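Local structure of F5/8 type C domain protein (Bacteroides ovatus, 4ZRX) at residues Tyr155-Ser158 and Pro159-Asn162. The protein is a putative alpha-L-fucosidase that probably cleaves fucose from glycans with a TIM-barrel domain and carries an F5/8 type C domain likely to bind sugars. Sequence-based numbering, arbitrary orientation.
Sequences YGDS and PRYN
Tyr155 turns the CD1 edge of its ring onto one face of Tyr161, CD1 standing 3.6 Å above the centre of that ring. The Tyr155 and Tyr161 rings form a T-shaped stack, centroids 4.9 Å apart, planes at 83°. Tyr161 CG lies anti to the backbone N (chi1 -175°), which turns the ring off the first helical turn toward Tyr155. Both hydroxyls are held further on: Tyr155 OH by Tyr199 and Asn188, Tyr161 OH by Lys97. With an alanine at Tyr161, the edge of Tyr155 would probably lose the face it rests on and Lys97 a hydroxyl partner. Asp157 occupies the N-cap position without a side-chain cap; its O accepts a nearly straight bond from Tyr161 N (3.0 Å, 172°) and a weak one from Arg160 N. The Asp157 carboxylate crosses the Arg160 aliphatic chain obliquely; Asp157 OD2 lies 3.5 Å from Arg160 CD and 4.5 Å from Arg160 NH1, too far for a salt bridge. Asn162 N bonds to Ser158 O at 2.8 Å. Ser158 OG and the Asn162 side-chain amide bind the backbone of Val198 and Asp200, tying the start of helix 158-174, which follows strand 140-145 of the barrel, to the segment leading into helix 201-211.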
ATOM      1  N   TYR A 155      31.104  -5.656   5.587  1.00 33.66           N
ATOM      2  CA  TYR A 155      30.255  -4.488   5.293  1.00 32.32           C
ATOM      3  C   TYR A 155      30.953  -3.202   5.712  1.00 34.60           C
ATOM      4  O   TYR A 155      31.366  -3.069   6.856  1.00 35.92           O
ATOM      5  CB  TYR A 155      28.884  -4.543   5.987  1.00 30.13           C
ATOM      6  CG  TYR A 155      27.967  -3.425   5.535  1.00 29.06           C
ATOM      7  CD1 TYR A 155      27.296  -3.503   4.304  1.00 27.69           C
ATOM      8  CD2 TYR A 155      27.775  -2.288   6.308  1.00 27.94           C
ATOM      9  CE1 TYR A 155      26.445  -2.498   3.889  1.00 27.10           C
ATOM     10  CE2 TYR A 155      26.969  -1.287   5.896  1.00 28.55           C
ATOM     11  CZ  TYR A 155      26.295  -1.369   4.668  1.00 27.65           C
ATOM     12  OH  TYR A 155      25.490  -0.332   4.255  1.00 26.31           O
ATOM     13  N   GLY A 156      31.097  -2.277   4.767  1.00 35.29           N
ATOM     14  CA  GLY A 156      31.736  -1.006   5.021  1.00 38.00           C
ATOM     15  C   GLY A 156      33.220  -1.006   4.641  1.00 39.81           C
ATOM     16  O   GLY A 156      33.830   0.031   4.639  1.00 43.39           O
ATOM     17  N   ASP A 157      33.794  -2.171   4.334  1.00 41.84           N
ATOM     18  CA  ASP A 157      35.089  -2.282   3.606  1.00 42.74           C
ATOM     19  C   ASP A 157      34.634  -2.388   2.155  1.00 40.06           C
ATOM     20  O   ASP A 157      34.481  -3.490   1.626  1.00 42.07           O
ATOM     21  CB  ASP A 157      35.855  -3.560   4.089  1.00 44.31           C
ATOM     22  CG  ASP A 157      37.148  -3.864   3.307  1.00 47.11           C
ATOM     23  OD1 ASP A 157      37.422  -3.172   2.299  1.00 46.77           O
ATOM     24  OD2 ASP A 157      37.878  -4.835   3.703  1.00 47.88           O
ATOM     25  N   SER A 158      34.436  -1.252   1.506  1.00 39.41           N
ATOM     26  CA  SER A 158      33.570  -1.212   0.313  1.00 37.49           C
ATOM     27  C   SER A 158      33.839  -2.255  -0.785  1.00 38.21           C
ATOM     28  O   SER A 158      32.905  -2.934  -1.212  1.00 36.38           O
ATOM     29  CB  SER A 158      33.451   0.201  -0.261  1.00 37.58           C
ATOM     30  OG  SER A 158      32.879   1.091   0.689  1.00 36.72           O
ATOM     31  N   PRO A 159      35.104  -2.398  -1.266  1.00 38.70           N
ATOM     32  CA  PRO A 159      35.294  -3.359  -2.371  1.00 38.32           C
ATOM     33  C   PRO A 159      35.076  -4.788  -1.975  1.00 36.39           C
ATOM     34  O   PRO A 159      34.626  -5.592  -2.788  1.00 37.64           O
ATOM     35  CB  PRO A 159      36.784  -3.150  -2.797  1.00 39.92           C
ATOM     36  CG  PRO A 159      37.123  -1.795  -2.294  1.00 40.60           C
ATOM     37  CD  PRO A 159      36.345  -1.630  -1.008  1.00 40.35           C
ATOM     38  N   ARG A 160      35.393  -5.114  -0.740  1.00 37.21           N
ATOM     39  CA  ARG A 160      35.254  -6.471  -0.257  1.00 36.73           C
ATOM     40  C   ARG A 160      33.751  -6.799  -0.137  1.00 33.95           C
ATOM     41  O   ARG A 160      33.279  -7.864  -0.549  1.00 31.79           O
ATOM     42  CB  ARG A 160      35.902  -6.581   1.100  1.00 39.59           C
ATOM     43  CG  ARG A 160      36.111  -7.994   1.520  1.00 43.02           C
ATOM     44  CD  ARG A 160      37.210  -8.116   2.563  1.00 47.32           C
ATOM     45  NE  ARG A 160      37.364  -9.522   2.958  1.00 51.02           N
ATOM     46  CZ  ARG A 160      38.164  -9.954   3.930  1.00 54.93           C
ATOM     47  NH1 ARG A 160      38.890  -9.109   4.650  1.00 57.00           N
ATOM     48  NH2 ARG A 160      38.238 -11.256   4.187  1.00 57.80           N
ATOM     49  N   TYR A 161      33.016  -5.860   0.415  1.00 32.51           N
ATOM     50  CA  TYR A 161      31.545  -6.077   0.493  1.00 30.62           C
ATOM     51  C   TYR A 161      30.882  -6.081  -0.874  1.00 30.14           C
ATOM     52  O   TYR A 161      29.958  -6.840  -1.098  1.00 29.27           O
ATOM     53  CB  TYR A 161      30.834  -5.098   1.406  1.00 29.80           C
ATOM     54  CG  TYR A 161      29.344  -5.455   1.530  1.00 28.89           C
ATOM     55  CD1 TYR A 161      28.919  -6.465   2.360  1.00 28.19           C
ATOM     56  CD2 TYR A 161      28.401  -4.777   0.793  1.00 27.99           C
ATOM     57  CE1 TYR A 161      27.578  -6.794   2.466  1.00 27.35           C
ATOM     58  CE2 TYR A 161      27.050  -5.100   0.886  1.00 26.85           C
ATOM     59  CZ  TYR A 161      26.645  -6.084   1.722  1.00 26.17           C
ATOM     60  OH  TYR A 161      25.302  -6.401   1.801  1.00 24.39           O
ATOM     61  N   ASN A 162      31.352  -5.245  -1.785  1.00 31.25           N
ATOM     62  CA  ASN A 162      30.806  -5.257  -3.125  1.00 30.68           C
ATOM     63  C   ASN A 162      31.000  -6.599  -3.775  1.00 32.21           C
ATOM     64  O   ASN A 162      30.079  -7.137  -4.363  1.00 31.18           O
ATOM     65  CB  ASN A 162      31.374  -4.116  -3.953  1.00 32.96           C
ATOM     66  CG  ASN A 162      30.761  -2.766  -3.576  1.00 32.81           C
ATOM     67  OD1 ASN A 162      29.570  -2.679  -3.258  1.00 33.22           O
ATOM     68  ND2 ASN A 162      31.533  -1.716  -3.688  1.00 34.01           N
TER